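Local coordinates for protein cytochrome P450 (Picrophilus torridus, PDB 2RFB) that binds heme b and probably acts as a monooxygenase that inserts one atom of molecular oxygen into an organic substrate, at residues Y16-V21 / M284-G289; M200-D205 / R227-I232; A264-T269 / E273-K278. One frame throughout, in Å; residues are numbered along the deposited sequence.

Contact 1 (Y16-V21 / M284-G289); sequences YKYSDV and MHLAFG. With HEM (protoporphyrin IX containing Fe), chain G.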
loop_
_atom_site.group_PDB
_atom_site.type_symbol
_atom_site.label_atom_id
_atom_site.label_comp_id
_atom_site.label_asym_id
_atom_site.label_seq_id
_atom_site.Cartn_x
_atom_site.Cartn_y
_atom_site.Cartn_z
ATOM N N TYR A 16 6.288 18.184 6.990
ATOM C CA TYR A 16 7.478 17.369 6.740
ATOM C C TYR A 16 8.069 16.676 7.949
ATOM O O TYR A 16 8.600 15.592 7.811
ATOM C CB TYR A 16 8.591 18.261 6.192
ATOM C CG TYR A 16 8.283 18.909 4.896
ATOM C CD1 TYR A 16 7.973 20.264 4.847
ATOM C CD2 TYR A 16 8.315 18.174 3.694
ATOM C CE1 TYR A 16 7.706 20.871 3.647
ATOM C CE2 TYR A 16 8.039 18.782 2.474
ATOM C CZ TYR A 16 7.723 20.127 2.471
ATOM O OH TYR A 16 7.455 20.783 1.284
ATOM N N LYS A 17 8.053 17.336 9.100
ATOM C CA LYS A 17 8.663 16.843 10.308
ATOM C C LYS A 17 7.854 15.713 10.830
ATOM O O LYS A 17 6.629 15.739 10.750
ATOM C CB LYS A 17 8.660 17.913 11.392
ATOM C CG LYS A 17 9.625 19.052 11.210
ATOM C CD LYS A 17 9.619 19.893 12.474
ATOM C CE LYS A 17 8.593 21.044 12.483
ATOM N NZ LYS A 17 8.907 22.017 13.623
ATOM N N TYR A 18 8.542 14.711 11.369
ATOM C CA TYR A 18 7.894 13.514 11.900
ATOM C C TYR A 18 6.848 13.847 12.961
ATOM O O TYR A 18 5.732 13.383 12.855
ATOM C CB TYR A 18 8.940 12.545 12.432
ATOM C CG TYR A 18 8.430 11.216 12.982
ATOM C CD1 TYR A 18 8.716 10.027 12.331
ATOM C CD2 TYR A 18 7.731 11.152 14.201
ATOM C CE1 TYR A 18 8.267 8.801 12.838
ATOM C CE2 TYR A 18 7.285 9.944 14.729
ATOM C CZ TYR A 18 7.569 8.761 14.055
ATOM O OH TYR A 18 7.111 7.546 14.576
ATOM N N SER A 19 7.164 14.658 13.966
ATOM C CA SER A 19 6.127 14.956 14.931
ATOM C C SER A 19 4.944 15.676 14.351
ATOM O O SER A 19 3.841 15.511 14.867
ATOM C CB SER A 19 6.644 15.717 16.146
ATOM O OG SER A 19 7.551 16.677 15.700
ATOM N N ASP A 20 5.140 16.466 13.292
ATOM C CA ASP A 20 4.016 17.185 12.699
ATOM C C ASP A 20 3.188 16.255 11.827
ATOM O O ASP A 20 1.959 16.312 11.858
ATOM C CB ASP A 20 4.507 18.378 11.899
ATOM C CG ASP A 20 5.076 19.446 12.762
ATOM O OD1 ASP A 20 4.678 19.563 13.951
ATOM O OD2 ASP A 20 5.919 20.200 12.249
ATOM N N VAL A 21 3.845 15.394 11.047
ATOM C CA VAL A 21 3.115 14.410 10.248
ATOM C C VAL A 21 2.222 13.591 11.176
ATOM O O VAL A 21 1.012 13.497 10.972
ATOM C CB VAL A 21 4.049 13.515 9.372
ATOM C CG1 VAL A 21 3.264 12.382 8.698
ATOM C CG2 VAL A 21 4.771 14.365 8.276
ATOM N N MET A 284 9.030 3.894 15.444
ATOM C CA MET A 284 8.144 3.456 14.407
ATOM C C MET A 284 8.272 4.432 13.212
ATOM O O MET A 284 8.366 5.639 13.404
ATOM C CB MET A 284 6.709 3.466 14.943
ATOM C CG MET A 284 5.607 3.095 13.906
ATOM S SD MET A 284 3.946 3.776 14.378
ATOM C CE MET A 284 4.195 3.834 16.136
ATOM N N HIS A 285 8.276 3.893 11.995
ATOM C CA HIS A 285 8.247 4.687 10.804
ATOM C C HIS A 285 6.759 4.966 10.517
ATOM O O HIS A 285 5.889 4.293 11.053
ATOM C CB HIS A 285 8.905 3.916 9.652
ATOM C CG HIS A 285 8.057 2.788 9.148
ATOM N ND1 HIS A 285 8.294 1.461 9.477
ATOM C CD2 HIS A 285 6.934 2.798 8.392
ATOM C CE1 HIS A 285 7.320 0.710 8.986
ATOM N NE2 HIS A 285 6.507 1.491 8.287
ATOM N N LEU A 286 6.491 5.931 9.641
ATOM C CA LEU A 286 5.155 6.302 9.218
ATOM C C LEU A 286 4.829 5.900 7.765
ATOM O O LEU A 286 3.912 6.437 7.177
ATOM C CB LEU A 286 5.021 7.814 9.324
ATOM C CG LEU A 286 5.367 8.404 10.690
ATOM C CD1 LEU A 286 5.203 9.905 10.690
ATOM C CD2 LEU A 286 4.543 7.759 11.773
ATOM N N ALA A 287 5.580 4.979 7.174
ATOM C CA ALA A 287 5.319 4.506 5.804
ATOM C C ALA A 287 3.883 4.014 5.619
ATOM O O ALA A 287 3.311 4.210 4.534
ATOM C CB ALA A 287 6.293 3.395 5.422
ATOM N N PHE A 288 3.313 3.398 6.667
ATOM C CA PHE A 288 1.920 2.933 6.686
ATOM C C PHE A 288 0.942 3.997 7.316
ATOM O O PHE A 288 -0.258 3.696 7.582
ATOM C CB PHE A 288 1.782 1.658 7.529
ATOM C CG PHE A 288 2.410 0.418 6.937
ATOM C CD1 PHE A 288 2.104 -0.010 5.650
ATOM C CD2 PHE A 288 3.258 -0.363 7.706
ATOM C CE1 PHE A 288 2.610 -1.197 5.145
ATOM C CE2 PHE A 288 3.777 -1.540 7.220
ATOM C CZ PHE A 288 3.441 -1.973 5.923
ATOM N N GLY A 289 1.420 5.223 7.547
ATOM C CA GLY A 289 0.562 6.235 8.236
ATOM C C GLY A 289 0.436 5.904 9.730
ATOM O O GLY A 289 1.264 5.151 10.291
HETATM C CHA HEM G . -4.284 2.767 4.059
HETATM C CHB HEM G . 0.498 2.718 2.870
HETATM C CHC HEM G . -0.113 -1.992 1.462
HETATM C CHD HEM G . -4.962 -1.735 1.958
HETATM C C1A HEM G . -2.936 3.127 3.890
HETATM C C2A HEM G . -2.346 4.378 4.305
HETATM C C3A HEM G . -1.019 4.332 3.962
HETATM C C4A HEM G . -0.790 3.064 3.369
HETATM C CMA HEM G . 0.193 5.383 4.124
HETATM C CAA HEM G . -3.129 5.538 5.014
HETATM C CBA HEM G . -3.724 6.555 4.006
HETATM C CGA HEM G . -4.315 7.638 4.866
HETATM O O1A HEM G . -4.031 7.706 6.118
HETATM O O2A HEM G . -5.073 8.445 4.293
HETATM C C1B HEM G . 0.762 1.415 2.405
HETATM C C2B HEM G . 2.053 0.830 2.129
HETATM C C3B HEM G . 1.783 -0.460 1.741
HETATM C C4B HEM G . 0.388 -0.685 1.780
HETATM C CMB HEM G . 3.411 1.648 2.289
HETATM C CAB HEM G . 2.594 -1.757 1.244
HETATM C CBB HEM G . 3.980 -1.976 1.497
HETATM C C1C HEM G . -1.469 -2.472 1.524
HETATM C C2C HEM G . -2.098 -3.790 1.279
HETATM C C3C HEM G . -3.438 -3.635 1.423
HETATM C C4C HEM G . -3.700 -2.282 1.717
HETATM C CMC HEM G . -1.477 -5.212 0.904
HETATM C CAC HEM G . -4.555 -4.747 1.315
HETATM C CBC HEM G . -5.622 -4.620 0.505
HETATM C C1D HEM G . -5.212 -0.473 2.591
HETATM C C2D HEM G . -6.509 0.043 2.965
HETATM C C3D HEM G . -6.241 1.430 3.577
HETATM C C4D HEM G . -4.844 1.590 3.544
HETATM C CMD HEM G . -7.916 -0.604 2.758
HETATM C CAD HEM G . -7.189 2.526 4.173
HETATM C CBD HEM G . -7.468 2.149 5.645
HETATM C CGD HEM G . -8.387 3.147 6.272
HETATM O O1D HEM G . -8.563 4.255 5.670
HETATM O O2D HEM G . -8.953 2.845 7.365
HETATM N NA HEM G . -1.943 2.320 3.327
HETATM N NB HEM G . -0.256 0.435 2.205
HETATM N NC HEM G . -2.520 -1.596 1.801
HETATM N ND HEM G . -4.233 0.485 2.951
HETATM FE FE HEM G . -2.279 0.309 2.758
#
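Tyr18 meets the loop 284-289 with its hydroxyl and with one face of its ring, the first for a polar bond and the second for packing. The polar part is one hydrogen bond, in which Tyr18 OH donates to the carbonyl oxygen Met284 O at 2.6 Å. The donor approaches at a C=O...O angle of 140°, tilted 32° from the carbonyl plane, while Met284 O lies near the plane of the ring, at its edge. With CG anti to the backbone N (chi1 -178°), the phenol extends from the first turn of helix 18-26 to the loop.

That loop belongs to the cysteine-ligand signature of cytochromes P450: Phe288 and Gly289 open the sequence leading to Cys295, the axial ligand of the iron. A type I turn from Leu286 to Gly289, closed by Gly289 N to Leu286 O at 2.8 Å, leads into it, and the edge of the Phe288 ring comes to the porphyrin, with CE1 3.6 Å from HEM C3B.

The apolar part centres on Leu286. Its CD1 sits over one face of the Tyr18 ring, 4.0 Å from the centroid, in a CH-pi contact, and CG lies 3.6 Å from Tyr18 CE1. With an alanine in place of Tyr18, Met284 O is likely to lose this donor and Leu286 the ring it lies against. Val21 CG1 also meets Leu286 CD1 at 3.7 Å, and Ala264 of helix 261-264 touches both Val21 and Leu286.

Contact 2 (M200-D205 / R227-I232); sequences MIRVID and RYYSPI
Arg202 lays its guanidinium flat over one face of the Tyr229 ring, with centres 4.0 Å apart and planes only 18° from parallel. The overlap is offset toward the phenol end: Arg202 CZ stands 3.5 Å from Tyr229 CZ, and the geometry is that of a cation-pi stack. Arg202 has CG anti to its own amide nitrogen (chi1 -180°) and runs fully extended to NE, so its methylenes pass the rim of the ring before the head group settles on it; CD, 3.8 Å from Tyr229 CE1, adds an off-centre CH-pi contact. On the other face of the ring lies Tyr228 CD2, so the tyrosine is sandwiched between an arginine and its own neighbour in the chain.

Arg202 NE and Tyr229 OH are near each other but do not bond. Both turn instead to Glu206, one turn further along the helix, which forms a salt bridge with NE and a hydrogen bond with the hydroxyl. A shared carboxylate of this kind probably steadies the stack and offsets the arginine charge. Val203 supplies the apolar share, its CG2 lying 3.9 Å from Tyr229 CD1.

The pairing fastens the C-terminal part of the long helix 175-206 to the exit of the K helix, 218-228, where Tyr229 is the first residue to leave helical geometry. Beyond it Pro231 and Ile232 run on to touch the heme, while Met200 packs onto helix 298-315.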
loop_
_atom_site.group_PDB
_atom_site.type_symbol
_atom_site.label_atom_id
_atom_site.label_comp_id
_atom_site.label_asym_id
_atom_site.label_seq_id
_atom_site.Cartn_x
_atom_site.Cartn_y
_atom_site.Cartn_z
ATOM N N MET A 200 13.180 -3.050 -1.880
ATOM C CA MET A 200 14.086 -3.960 -1.144
ATOM C C MET A 200 15.232 -4.434 -2.041
ATOM O O MET A 200 16.360 -4.707 -1.563
ATOM C CB MET A 200 13.379 -5.186 -0.591
ATOM C CG MET A 200 12.158 -4.818 0.301
ATOM S SD MET A 200 11.638 -6.268 1.220
ATOM C CE MET A 200 10.820 -7.232 -0.039
ATOM N N ILE A 201 14.962 -4.504 -3.346
ATOM C CA ILE A 201 15.997 -5.020 -4.241
ATOM C C ILE A 201 17.016 -3.883 -4.352
ATOM O O ILE A 201 18.216 -4.110 -4.317
ATOM C CB ILE A 201 15.410 -5.499 -5.619
ATOM C CG1 ILE A 201 14.606 -6.785 -5.425
ATOM C CG2 ILE A 201 16.503 -5.684 -6.681
ATOM C CD1 ILE A 201 13.640 -7.110 -6.565
ATOM N N ARG A 202 16.532 -2.655 -4.420
ATOM C CA ARG A 202 17.421 -1.517 -4.397
ATOM C C ARG A 202 18.298 -1.422 -3.111
ATOM O O ARG A 202 19.477 -1.061 -3.149
ATOM C CB ARG A 202 16.582 -0.267 -4.587
ATOM C CG ARG A 202 17.357 0.973 -4.593
ATOM C CD ARG A 202 16.461 2.129 -4.888
ATOM N NE ARG A 202 17.234 3.376 -4.806
ATOM C CZ ARG A 202 16.685 4.586 -4.799
ATOM N NH1 ARG A 202 15.367 4.743 -4.897
ATOM N NH2 ARG A 202 17.453 5.639 -4.714
ATOM N N VAL A 203 17.751 -1.731 -1.950
ATOM C CA VAL A 203 18.623 -1.679 -0.770
ATOM C C VAL A 203 19.743 -2.697 -0.982
ATOM O O VAL A 203 20.931 -2.375 -0.778
ATOM C CB VAL A 203 17.870 -1.967 0.559
ATOM C CG1 VAL A 203 18.886 -2.166 1.721
ATOM C CG2 VAL A 203 16.846 -0.888 0.840
ATOM N N ILE A 204 19.375 -3.916 -1.378
ATOM C CA ILE A 204 20.370 -4.978 -1.540
ATOM C C ILE A 204 21.474 -4.558 -2.535
ATOM O O ILE A 204 22.662 -4.637 -2.211
ATOM C CB ILE A 204 19.771 -6.312 -2.017
ATOM C CG1 ILE A 204 18.699 -6.844 -1.040
ATOM C CG2 ILE A 204 20.894 -7.326 -2.213
ATOM C CD1 ILE A 204 19.234 -7.080 0.373
ATOM N N ASP A 205 21.070 -4.125 -3.734
ATOM C CA ASP A 205 21.954 -3.512 -4.720
ATOM C C ASP A 205 22.891 -2.487 -4.105
ATOM O O ASP A 205 24.055 -2.440 -4.453
ATOM C CB ASP A 205 21.106 -2.811 -5.808
ATOM C CG ASP A 205 21.956 -2.020 -6.830
ATOM O OD1 ASP A 205 21.890 -0.761 -6.826
ATOM O OD2 ASP A 205 22.682 -2.673 -7.611
ATOM N N ARG A 227 10.739 2.385 6.030
ATOM C CA ARG A 227 11.228 3.646 6.517
ATOM C C ARG A 227 12.079 4.385 5.466
ATOM O O ARG A 227 11.974 5.627 5.296
ATOM C CB ARG A 227 12.097 3.365 7.719
ATOM C CG ARG A 227 12.387 4.600 8.492
ATOM C CD ARG A 227 13.699 4.382 9.327
ATOM N NE ARG A 227 14.396 5.568 9.000
ATOM C CZ ARG A 227 15.522 5.699 8.340
ATOM N NH1 ARG A 227 16.283 4.678 8.017
ATOM N NH2 ARG A 227 15.895 6.946 8.092
ATOM N N TYR A 228 12.933 3.631 4.787
ATOM C CA TYR A 228 14.025 4.267 4.109
ATOM C C TYR A 228 13.682 4.621 2.657
ATOM O O TYR A 228 14.068 5.698 2.189
ATOM C CB TYR A 228 15.228 3.384 4.248
ATOM C CG TYR A 228 16.529 3.816 3.656
ATOM C CD1 TYR A 228 17.427 4.558 4.391
ATOM C CD2 TYR A 228 16.937 3.341 2.398
ATOM C CE1 TYR A 228 18.637 4.947 3.873
ATOM C CE2 TYR A 228 18.183 3.673 1.869
ATOM C CZ TYR A 228 19.035 4.485 2.616
ATOM O OH TYR A 228 20.309 4.795 2.146
ATOM N N TYR A 229 12.944 3.736 1.977
ATOM C CA TYR A 229 12.420 3.970 0.615
ATOM C C TYR A 229 10.876 3.746 0.625
ATOM O O TYR A 229 10.357 2.719 0.141
ATOM C CB TYR A 229 13.113 3.016 -0.343
ATOM C CG TYR A 229 14.538 3.387 -0.674
ATOM C CD1 TYR A 229 15.482 2.401 -0.864
ATOM C CD2 TYR A 229 14.948 4.730 -0.829
ATOM C CE1 TYR A 229 16.826 2.704 -1.197
ATOM C CE2 TYR A 229 16.292 5.052 -1.161
ATOM C CZ TYR A 229 17.222 4.006 -1.359
ATOM O OH TYR A 229 18.572 4.212 -1.687
ATOM N N SER A 230 10.154 4.702 1.233
ATOM C CA SER A 230 8.738 4.536 1.525
ATOM C C SER A 230 7.954 4.473 0.225
ATOM O O SER A 230 8.023 5.382 -0.581
ATOM C CB SER A 230 8.221 5.686 2.381
ATOM O OG SER A 230 8.980 5.796 3.564
ATOM N N PRO A 231 7.203 3.382 0.010
ATOM C CA PRO A 231 6.456 3.262 -1.273
ATOM C C PRO A 231 5.553 4.472 -1.533
ATOM O O PRO A 231 5.467 4.992 -2.686
ATOM C CB PRO A 231 5.681 1.960 -1.100
ATOM C CG PRO A 231 6.569 1.160 -0.185
ATOM C CD PRO A 231 7.059 2.188 0.850
ATOM N N ILE A 232 4.939 4.956 -0.477
ATOM C CA ILE A 232 4.123 6.174 -0.555
ATOM C C ILE A 232 4.846 7.354 0.079
ATOM O O ILE A 232 5.154 7.332 1.277
ATOM C CB ILE A 232 2.729 5.963 0.119
ATOM C CG1 ILE A 232 1.994 4.832 -0.671
ATOM C CG2 ILE A 232 1.914 7.305 0.138
ATOM C CD1 ILE A 232 0.573 4.623 -0.235
#

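Contact 3 (A264-T269 / E273-K278); sequences ANRDET and EPDLFK
Arg266 NH1 donates to Asp275 OD1 at 2.7 Å, the hydrogen bond of a salt bridge that ties the two turns together. The N-H...O angle is 145°. The oxygen lies practically in the guanidinium plane and is taken on its anti side, although guanidinium and carboxylate are turned 50° against each other. A bend at chi2 (-57°) folds the arginine back so that its head reaches the aspartate. NH2 of the same group bonds to Tyr228 O, and the guanidinium also makes a cation-pi contact with Tyr228, so the arginine is held by more than its aspartate.

Alongside the salt bridge Pro274 packs against the backbone, with CB close to Arg266 O and CG 3.5 Å from that oxygen. Each segment contains a type I turn, Ala264 to Asp267 and Glu273 to Leu276. An Asx turn follows the first, Asp267 OD1 accepting from Thr269 N at 3.0 Å, while Asp267 OD2 takes the backbone N of Tyr18.

These turns follow on from the end of helix 261-264, in the region that corresponds to the P450 meander before the heme-ligand loop. Arg227 NH2 of helix 218-228 bonds Pro274 O, and Ala264 touches helix 18-26.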
loop_
_atom_site.group_PDB
_atom_site.type_symbol
_atom_site.label_atom_id
_atom_site.label_comp_id
_atom_site.label_asym_id
_atom_site.label_seq_id
_atom_site.Cartn_x
_atom_site.Cartn_y
_atom_site.Cartn_z
ATOM N N ALA A 264 9.287 12.460 6.640
ATOM C CA ALA A 264 9.204 12.255 8.102
ATOM C C ALA A 264 10.050 11.075 8.567
ATOM O O ALA A 264 10.588 11.094 9.692
ATOM C CB ALA A 264 7.767 12.059 8.575
ATOM N N ASN A 265 10.159 10.077 7.696
ATOM C CA ASN A 265 10.913 8.859 7.957
ATOM C C ASN A 265 12.431 9.072 7.898
ATOM O O ASN A 265 13.187 8.144 8.199
ATOM C CB ASN A 265 10.517 7.774 6.927
ATOM C CG ASN A 265 9.184 7.131 7.265
ATOM O OD1 ASN A 265 8.747 7.182 8.426
ATOM N ND2 ASN A 265 8.514 6.566 6.264
ATOM N N ARG A 266 12.854 10.263 7.457
ATOM C CA ARG A 266 14.265 10.681 7.428
ATOM C C ARG A 266 14.597 11.780 8.459
ATOM O O ARG A 266 15.676 12.391 8.379
ATOM C CB ARG A 266 14.631 11.274 6.062
ATOM C CG ARG A 266 14.576 10.384 4.823
ATOM C CD ARG A 266 15.416 9.242 4.982
ATOM N NE ARG A 266 15.384 8.379 3.797
ATOM C CZ ARG A 266 16.415 8.201 2.984
ATOM N NH1 ARG A 266 17.555 8.849 3.200
ATOM N NH2 ARG A 266 16.303 7.384 1.954
ATOM N N ASP A 267 13.667 12.067 9.377
ATOM C CA ASP A 267 13.852 13.043 10.453
ATOM C C ASP A 267 14.881 12.610 11.528
ATOM O O ASP A 267 14.668 11.662 12.299
ATOM C CB ASP A 267 12.490 13.287 11.069
ATOM C CG ASP A 267 12.408 14.548 11.892
ATOM O OD1 ASP A 267 13.421 14.957 12.544
ATOM O OD2 ASP A 267 11.272 15.076 11.964
ATOM N N GLU A 268 15.993 13.335 11.569
ATOM C CA GLU A 268 17.101 13.109 12.523
ATOM C C GLU A 268 16.698 13.210 13.982
ATOM O O GLU A 268 17.366 12.662 14.852
ATOM C CB GLU A 268 18.228 14.115 12.276
ATOM C CG GLU A 268 18.817 13.995 10.871
ATOM C CD GLU A 268 19.690 15.177 10.472
ATOM O OE1 GLU A 268 19.984 16.024 11.379
ATOM O OE2 GLU A 268 20.073 15.235 9.256
ATOM N N THR A 269 15.606 13.906 14.249
ATOM C CA THR A 269 15.069 14.001 15.590
ATOM C C THR A 269 14.499 12.685 16.093
ATOM O O THR A 269 14.440 12.459 17.271
ATOM C CB THR A 269 14.006 15.109 15.616
ATOM O OG1 THR A 269 14.674 16.377 15.521
ATOM C CG2 THR A 269 13.155 15.067 16.885
ATOM N N GLU A 273 20.970 8.907 12.559
ATOM C CA GLU A 273 21.557 8.638 11.261
ATOM C C GLU A 273 20.512 8.221 10.246
ATOM O O GLU A 273 20.567 7.125 9.674
ATOM C CB GLU A 273 22.696 7.614 11.389
ATOM C CG GLU A 273 23.899 8.173 12.186
ATOM C CD GLU A 273 25.108 7.244 12.193
ATOM O OE1 GLU A 273 25.093 6.248 12.950
ATOM O OE2 GLU A 273 26.082 7.511 11.444
ATOM N N PRO A 274 19.554 9.121 9.987
ATOM C CA PRO A 274 18.390 8.866 9.096
ATOM C C PRO A 274 18.760 8.406 7.696
ATOM O O PRO A 274 18.085 7.542 7.134
ATOM C CB PRO A 274 17.682 10.216 9.060
ATOM C CG PRO A 274 18.770 11.226 9.468
ATOM C CD PRO A 274 19.540 10.492 10.522
ATOM N N ASP A 275 19.841 8.917 7.125
ATOM C CA ASP A 275 20.210 8.497 5.749
ATOM C C ASP A 275 21.002 7.198 5.619
ATOM O O ASP A 275 21.457 6.851 4.532
ATOM C CB ASP A 275 20.773 9.660 4.938
ATOM C CG ASP A 275 19.826 10.910 4.996
ATOM O OD1 ASP A 275 18.598 10.782 4.725
ATOM O OD2 ASP A 275 20.301 12.009 5.387
ATOM N N LEU A 276 21.087 6.443 6.706
ATOM C CA LEU A 276 21.681 5.127 6.660
ATOM C C LEU A 276 20.664 3.990 6.903
ATOM O O LEU A 276 19.735 4.118 7.695
ATOM C CB LEU A 276 22.835 5.026 7.694
ATOM C CG LEU A 276 24.098 5.923 7.558
ATOM C CD1 LEU A 276 25.032 5.744 8.733
ATOM C CD2 LEU A 276 24.857 5.647 6.250
ATOM N N PHE A 277 20.896 2.859 6.273
ATOM C CA PHE A 277 20.089 1.697 6.464
ATOM C C PHE A 277 20.560 0.865 7.645
ATOM O O PHE A 277 21.600 0.215 7.594
ATOM C CB PHE A 277 20.158 0.860 5.196
ATOM C CG PHE A 277 19.074 -0.139 5.073
ATOM C CD1 PHE A 277 17.888 0.194 4.415
ATOM C CD2 PHE A 277 19.236 -1.431 5.611
ATOM C CE1 PHE A 277 16.878 -0.736 4.301
ATOM C CE2 PHE A 277 18.221 -2.381 5.494
ATOM C CZ PHE A 277 17.039 -2.032 4.823
ATOM N N LYS A 278 19.769 0.851 8.699
ATOM C CA LYS A 278 20.095 0.088 9.894
ATOM C C LYS A 278 18.862 -0.700 10.281
ATOM O O LYS A 278 17.811 -0.097 10.620
ATOM C CB LYS A 278 20.430 1.031 11.040
ATOM C CG LYS A 278 21.517 2.083 10.747
ATOM C CD LYS A 278 22.271 2.397 12.063
ATOM C CE LYS A 278 22.637 3.880 12.213
ATOM N NZ LYS A 278 23.417 4.102 13.475
#

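Together the contacts illustrate how helix ends and loops of a P450 are joined on one part of the fold near its heme. The three centres form a triangle: contact 3 is about 11 Å from contact 1 and about 13 Å from contact 2, which are about 17 Å from each other. Asn265 OD1 takes Leu286 N at 2.9 Å, tying contact 3 to the ligand loop, and Val203 CG2 packs 3.5 Å from Phe277 CE1, joining contacts 2 and 3. Arg227, which with Glu224 forms the ExxR pair of the K helix, packs its CG 3.7 Å from His285 CB, joining contacts 1 and 2. Contact 1 touches the porphyrin through Phe288 and contact 2 through Pro231 and Ile232, whereas the Arg266 side chain is about 14 Å from the heme.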